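Local coordinates for protein ecto-NAD+ glycohydrolase (CD38 molecule) (Bos taurus, PDB 3GC6) that belongs to the ADP-ribosyl cyclase family as the bovine CD38 molecule, a disulfide-rich ectoenzyme of mixed helix and sheet, at residues L8-Q21 against R119-S133. The protein carries 1 engineered substitution. Residues are numbered along the deposited sequence; the frame is centred on the assembly and turned at random. Where two conformers were deposited one is given.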
loop_
_atom_site.group_PDB
_atom_site.type_symbol
_atom_site.label_atom_id
_atom_site.label_comp_id
_atom_site.label_asym_id
_atom_site.label_seq_id
_atom_site.Cartn_x
_atom_site.Cartn_y
_atom_site.Cartn_z
ATOM N N LEU A 8 -20.579 21.863 -23.534
ATOM C CA LEU A 8 -20.308 20.782 -22.549
ATOM C C LEU A 8 -21.521 19.925 -22.196
ATOM O O LEU A 8 -21.382 18.790 -21.713
ATOM C CB LEU A 8 -19.708 21.364 -21.271
ATOM C CG LEU A 8 -18.361 22.042 -21.504
ATOM C CD1 LEU A 8 -17.889 22.670 -20.214
ATOM C CD2 LEU A 8 -17.337 21.028 -21.987
ATOM N N ASN A 9 -22.708 20.467 -22.429
ATOM C CA ASN A 9 -23.920 19.751 -22.084
ATOM C C ASN A 9 -24.521 18.999 -23.266
ATOM O O ASN A 9 -25.670 18.595 -23.207
ATOM C CB ASN A 9 -24.960 20.710 -21.484
ATOM C CG ASN A 9 -26.094 19.981 -20.790
ATOM O OD1 ASN A 9 -25.881 18.937 -20.154
ATOM N ND2 ASN A 9 -27.322 20.527 -20.898
ATOM N N ARG A 10 -23.741 18.792 -24.331
ATOM C CA ARG A 10 -24.259 18.202 -25.560
ATOM C C ARG A 10 -24.573 16.709 -25.490
ATOM O O ARG A 10 -25.288 16.179 -26.358
ATOM C CB ARG A 10 -23.294 18.464 -26.718
ATOM C CG ARG A 10 -21.967 17.731 -26.622
ATOM C CD ARG A 10 -20.979 18.244 -27.669
ATOM N NE ARG A 10 -19.676 17.573 -27.627
ATOM C CZ ARG A 10 -18.673 17.919 -26.813
ATOM N NH1 ARG A 10 -18.808 18.923 -25.951
ATOM N NH2 ARG A 10 -17.523 17.268 -26.862
ATOM N N TRP A 11 -24.021 16.022 -24.492
ATOM C CA TRP A 11 -24.215 14.593 -24.411
ATOM C C TRP A 11 -25.519 14.209 -23.717
ATOM O O TRP A 11 -26.105 15.002 -22.982
ATOM C CB TRP A 11 -23.037 13.964 -23.655
ATOM C CG TRP A 11 -21.702 14.298 -24.245
ATOM C CD1 TRP A 11 -20.685 15.008 -23.641
ATOM C CD2 TRP A 11 -21.213 13.921 -25.541
ATOM N NE1 TRP A 11 -19.591 15.079 -24.483
ATOM C CE2 TRP A 11 -19.901 14.443 -25.662
ATOM C CE3 TRP A 11 -21.752 13.188 -26.604
ATOM C CZ2 TRP A 11 -19.117 14.252 -26.813
ATOM C CZ3 TRP A 11 -20.986 13.013 -27.751
ATOM C CH2 TRP A 11 -19.677 13.542 -27.843
ATOM N N HIS A 12 -25.940 12.964 -23.922
ATOM C CA HIS A 12 -27.186 12.454 -23.331
ATOM C C HIS A 12 -27.002 11.743 -21.982
ATOM O O HIS A 12 -27.981 11.441 -21.283
ATOM C CB HIS A 12 -27.874 11.494 -24.304
ATOM C CG HIS A 12 -28.373 12.159 -25.547
ATOM N ND1 HIS A 12 -27.561 12.423 -26.628
ATOM C CD2 HIS A 12 -29.601 12.633 -25.871
ATOM C CE1 HIS A 12 -28.266 13.029 -27.571
ATOM N NE2 HIS A 12 -29.508 13.166 -27.136
ATOM N N GLY A 13 -25.756 11.461 -21.605
ATOM C CA GLY A 13 -25.525 10.803 -20.338
ATOM C C GLY A 13 -25.174 11.770 -19.217
ATOM O O GLY A 13 -24.834 12.931 -19.448
ATOM N N ALA A 14 -25.280 11.304 -17.985
ATOM C CA ALA A 14 -24.946 12.137 -16.858
ATOM C C ALA A 14 -23.453 12.543 -16.869
ATOM O O ALA A 14 -22.576 11.811 -17.359
ATOM C CB ALA A 14 -25.279 11.399 -15.555
ATOM N N GLY A 15 -23.182 13.724 -16.341
ATOM C CA GLY A 15 -21.831 14.213 -16.262
ATOM C C GLY A 15 -20.911 13.449 -15.331
ATOM O O GLY A 15 -21.346 12.607 -14.548
ATOM N N SER A 16 -19.618 13.741 -15.448
ATOM C CA SER A 16 -18.618 13.114 -14.591
ATOM C C SER A 16 -18.924 13.303 -13.118
ATOM O O SER A 16 -19.450 14.351 -12.689
ATOM C CB SER A 16 -17.221 13.683 -14.860
ATOM O OG SER A 16 -16.827 13.481 -16.206
ATOM N N THR A 17 -18.592 12.293 -12.331
ATOM C CA THR A 17 -18.702 12.389 -10.875
ATOM C C THR A 17 -17.868 13.571 -10.382
ATOM O O THR A 17 -16.700 13.702 -10.737
ATOM C CB THR A 17 -18.173 11.120 -10.234
ATOM O OG1 THR A 17 -18.904 9.999 -10.757
ATOM C CG2 THR A 17 -18.387 11.179 -8.707
ATOM N N ALA A 18 -18.460 14.435 -9.549
ATOM C CA ALA A 18 -17.716 15.563 -9.016
ATOM C C ALA A 18 -16.545 15.062 -8.169
ATOM O O ALA A 18 -16.677 14.056 -7.456
ATOM C CB ALA A 18 -18.640 16.476 -8.169
ATOM N N ASP A 19 -15.405 15.753 -8.235
ATOM C CA ASP A 19 -14.221 15.397 -7.434
ATOM C C ASP A 19 -13.725 13.980 -7.678
ATOM O O ASP A 19 -13.231 13.306 -6.771
ATOM C CB ASP A 19 -14.498 15.650 -5.965
ATOM C CG ASP A 19 -14.544 17.144 -5.689
ATOM O OD1 ASP A 19 -13.487 17.780 -5.801
ATOM O OD2 ASP A 19 -15.621 17.667 -5.458
ATOM N N PHE A 20 -13.856 13.555 -8.929
ATOM C CA PHE A 20 -13.407 12.220 -9.351
ATOM C C PHE A 20 -11.995 11.920 -8.900
ATOM O O PHE A 20 -11.710 10.820 -8.392
ATOM C CB PHE A 20 -13.470 12.183 -10.889
ATOM C CG PHE A 20 -13.018 10.891 -11.498
ATOM C CD1 PHE A 20 -13.875 9.786 -11.554
ATOM C CD2 PHE A 20 -11.750 10.795 -12.028
ATOM C CE1 PHE A 20 -13.437 8.588 -12.156
ATOM C CE2 PHE A 20 -11.324 9.622 -12.630
ATOM C CZ PHE A 20 -12.167 8.520 -12.661
ATOM N N GLN A 21 -11.098 12.884 -9.054
ATOM C CA GLN A 21 -9.698 12.659 -8.728
ATOM C C GLN A 21 -9.486 12.385 -7.245
ATOM O O GLN A 21 -8.630 11.582 -6.885
ATOM C CB GLN A 21 -8.859 13.859 -9.156
ATOM C CG GLN A 21 -9.027 14.203 -10.623
ATOM C CD GLN A 21 -10.001 15.323 -10.886
ATOM O OE1 GLN A 21 -11.075 15.413 -10.275
ATOM N NE2 GLN A 21 -9.632 16.201 -11.828
ATOM N N ARG A 119 -18.674 8.035 -12.881
ATOM C CA ARG A 119 -18.815 8.475 -14.265
ATOM C C ARG A 119 -17.631 9.369 -14.586
ATOM O O ARG A 119 -17.148 10.100 -13.724
ATOM C CB ARG A 119 -20.113 9.274 -14.426
ATOM C CG ARG A 119 -21.366 8.509 -14.023
ATOM C CD ARG A 119 -21.526 7.290 -14.900
ATOM N NE ARG A 119 -22.733 6.516 -14.625
ATOM C CZ ARG A 119 -23.917 6.763 -15.169
ATOM N NH1 ARG A 119 -24.061 7.776 -16.019
ATOM N NH2 ARG A 119 -24.960 5.996 -14.867
ATOM N N TRP A 120 -17.152 9.309 -15.826
ATOM C CA TRP A 120 -16.129 10.241 -16.223
ATOM C C TRP A 120 -16.046 10.381 -17.713
ATOM O O TRP A 120 -16.372 9.460 -18.476
ATOM C CB TRP A 120 -14.769 9.813 -15.676
ATOM C CG TRP A 120 -14.263 8.455 -16.222
ATOM C CD1 TRP A 120 -13.461 8.251 -17.297
ATOM C CD2 TRP A 120 -14.555 7.154 -15.685
ATOM N NE1 TRP A 120 -13.205 6.897 -17.476
ATOM C CE2 TRP A 120 -13.873 6.204 -16.492
ATOM C CE3 TRP A 120 -15.328 6.698 -14.614
ATOM C CZ2 TRP A 120 -13.931 4.840 -16.250
ATOM C CZ3 TRP A 120 -15.374 5.338 -14.361
ATOM C CH2 TRP A 120 -14.674 4.428 -15.171
ATOM N N CYS A 121 -15.636 11.570 -18.109
ATOM C CA CYS A 121 -15.302 11.861 -19.506
ATOM C C CYS A 121 -14.553 13.190 -19.525
ATOM O O CYS A 121 -14.639 13.969 -18.560
ATOM C CB CYS A 121 -16.562 11.896 -20.394
ATOM S SG CYS A 121 -17.745 13.285 -20.061
ATOM N N GLY A 122 -13.836 13.436 -20.617
ATOM C CA GLY A 122 -13.122 14.692 -20.794
ATOM C C GLY A 122 -13.669 15.490 -21.960
ATOM O O GLY A 122 -14.732 15.188 -22.504
ATOM N N GLU A 123 -12.902 16.498 -22.367
ATOM C CA GLU A 123 -13.346 17.428 -23.398
ATOM C C GLU A 123 -12.066 17.844 -24.133
ATOM O O GLU A 123 -11.084 18.166 -23.492
ATOM C CB GLU A 123 -14.012 18.627 -22.711
ATOM C CG GLU A 123 -14.241 19.840 -23.615
ATOM C CD GLU A 123 -15.447 19.720 -24.515
ATOM O OE1 GLU A 123 -16.091 18.645 -24.597
ATOM O OE2 GLU A 123 -15.758 20.737 -25.172
ATOM N N PRO A 124 -12.066 17.810 -25.466
ATOM C CA PRO A 124 -10.829 18.192 -26.177
ATOM C C PRO A 124 -10.447 19.640 -25.837
ATOM O O PRO A 124 -11.314 20.499 -25.713
ATOM C CB PRO A 124 -11.201 18.037 -27.648
ATOM C CG PRO A 124 -12.282 16.966 -27.635
ATOM C CD PRO A 124 -13.083 17.256 -26.369
ATOM N N GLY A 125 -9.161 19.874 -25.598
ATOM C CA GLY A 125 -8.672 21.219 -25.242
ATOM C C GLY A 125 -8.854 21.622 -23.784
ATOM O O GLY A 125 -8.566 22.778 -23.388
ATOM N N SER A 126 -9.323 20.672 -22.976
ATOM C CA SER A 126 -9.526 20.899 -21.552
ATOM C C SER A 126 -8.741 19.879 -20.726
ATOM O O SER A 126 -8.672 18.687 -21.094
ATOM C CB SER A 126 -11.015 20.782 -21.200
ATOM O OG SER A 126 -11.212 20.818 -19.799
ATOM N N SER A 127 -8.180 20.332 -19.607
ATOM C CA SER A 127 -7.450 19.462 -18.694
ATOM C C SER A 127 -8.363 18.877 -17.617
ATOM O O SER A 127 -7.895 18.155 -16.736
ATOM C CB SER A 127 -6.335 20.257 -18.012
ATOM O OG SER A 127 -6.886 21.383 -17.365
ATOM N N ASP A 128 -9.660 19.183 -17.692
ATOM C CA ASP A 128 -10.595 18.820 -16.638
ATOM C C ASP A 128 -11.626 17.782 -17.081
ATOM O O ASP A 128 -11.860 17.592 -18.265
ATOM C CB ASP A 128 -11.386 20.047 -16.212
ATOM C CG ASP A 128 -10.549 21.054 -15.481
ATOM O OD1 ASP A 128 -9.827 20.656 -14.546
ATOM O OD2 ASP A 128 -10.655 22.236 -15.843
ATOM N N LEU A 129 -12.243 17.122 -16.110
ATOM C CA LEU A 129 -13.402 16.299 -16.430
ATOM C C LEU A 129 -14.560 17.168 -16.880
ATOM O O LEU A 129 -14.666 18.319 -16.477
ATOM C CB LEU A 129 -13.820 15.447 -15.233
ATOM C CG LEU A 129 -12.892 14.229 -14.964
ATOM C CD1 LEU A 129 -11.737 14.634 -14.044
ATOM C CD2 LEU A 129 -13.659 13.098 -14.320
ATOM N N ASN A 130 -15.415 16.632 -17.724
ATOM C CA ASN A 130 -16.662 17.296 -18.044
ATOM C C ASN A 130 -17.696 16.841 -17.012
ATOM O O ASN A 130 -18.179 15.715 -17.051
ATOM C CB ASN A 130 -17.109 16.929 -19.464
ATOM C CG ASN A 130 -18.409 17.611 -19.880
ATOM O OD1 ASN A 130 -19.173 18.104 -19.040
ATOM N ND2 ASN A 130 -18.659 17.640 -21.173
ATOM N N ILE A 131 -18.020 17.740 -16.074
ATOM C CA ILE A 131 -18.949 17.414 -15.003
ATOM C C ILE A 131 -20.408 17.735 -15.372
ATOM O O ILE A 131 -21.308 17.615 -14.524
ATOM C CB ILE A 131 -18.587 18.166 -13.684
ATOM C CG1 ILE A 131 -18.650 19.690 -13.909
ATOM C CG2 ILE A 131 -17.220 17.736 -13.191
ATOM C CD1 ILE A 131 -18.299 20.557 -12.671
ATOM N N TRP A 132 -20.636 18.079 -16.632
ATOM C CA TRP A 132 -21.976 18.490 -17.075
ATOM C C TRP A 132 -22.718 17.405 -17.816
ATOM O O TRP A 132 -23.897 17.190 -17.572
ATOM C CB TRP A 132 -21.871 19.749 -17.944
ATOM C CG TRP A 132 -21.057 20.776 -17.238
ATOM C CD1 TRP A 132 -19.770 21.164 -17.524
ATOM C CD2 TRP A 132 -21.447 21.503 -16.072
ATOM N NE1 TRP A 132 -19.355 22.119 -16.618
ATOM C CE2 TRP A 132 -20.357 22.328 -15.711
ATOM C CE3 TRP A 132 -22.607 21.523 -15.290
ATOM C CZ2 TRP A 132 -20.395 23.187 -14.607
ATOM C CZ3 TRP A 132 -22.646 22.377 -14.182
ATOM C CH2 TRP A 132 -21.547 23.218 -13.877
ATOM N N SER A 133 -22.052 16.759 -18.779
ATOM C CA SER A 133 -22.678 15.625 -19.459
ATOM C C SER A 133 -21.559 14.751 -19.977
ATOM O O SER A 133 -20.450 15.239 -20.180
ATOM C CB SER A 133 -23.593 16.068 -20.622
ATOM O OG SER A 133 -22.874 16.573 -21.755
HETATM O O HOH W 1 -17.085 16.388 -23.329
HETATM O O HOH W 2 -22.292 9.256 -17.710
HETATM O O HOH W 3 -26.386 8.803 -17.615
HETATM O O HOH W 4 -25.275 15.288 -15.387
HETATM O O HOH W 5 -21.520 15.768 -11.804
HETATM O O HOH W 6 -11.368 18.163 -13.484
#
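Asn130 O is gripped twice by Ser16: the backbone N arrives in the carbonyl plane on a lone pair, while OG, 2.7 Å from Asn130 O, comes from well above that plane. The same hydroxyl accepts from Cys121 N, at 2.9 Å from Ser16 OG, and thereby ties together two limbs of the 119-133 loop, joined also by the bond from Asn130 N to Cys121 O. Thr17 continues the pairing: its N donates to Arg119 O, and its OG1, set beside its own backbone N (chi1 -57°), takes the N-H of Arg119.

At the other end Leu8 O has two donors. Asn130 ND2 lies 3.0 Å from Leu8 O, on a lone pair, and Ser133 OG 2.7 Å from Leu8 O; Ser133 OG in turn accepts from Trp11 N. Asn130 OD1 meanwhile receives the N-H groups of Trp132 and Ser133 in an Asx motif, which fixes the amide's rotation. Arg10 meets Glu123 end-on, NH1 and NH2 each 3.0 Å from the single oxygen OE1, and NH1 also bonds Gly7 O. A water joins Glu123 OE1 to Trp11 NE1, Asn130 ND2 and Gly122 O.

Apolar contacts flank these polar bonds. Leu8 CD1 touches Trp132 CD1, and Trp120 CB lies over a face of the Phe20 ring, 4.2 Å from its centroid. Leu129 CD2 packs on Phe20 CB.

Residues 8-21 thus lie along the loop between helix 110-115 and strand 133-134, beside the Cys121-Cys134 disulfide, with Phe20 and Leu129 against helix 44-55 and Trp120 against helix 145-159.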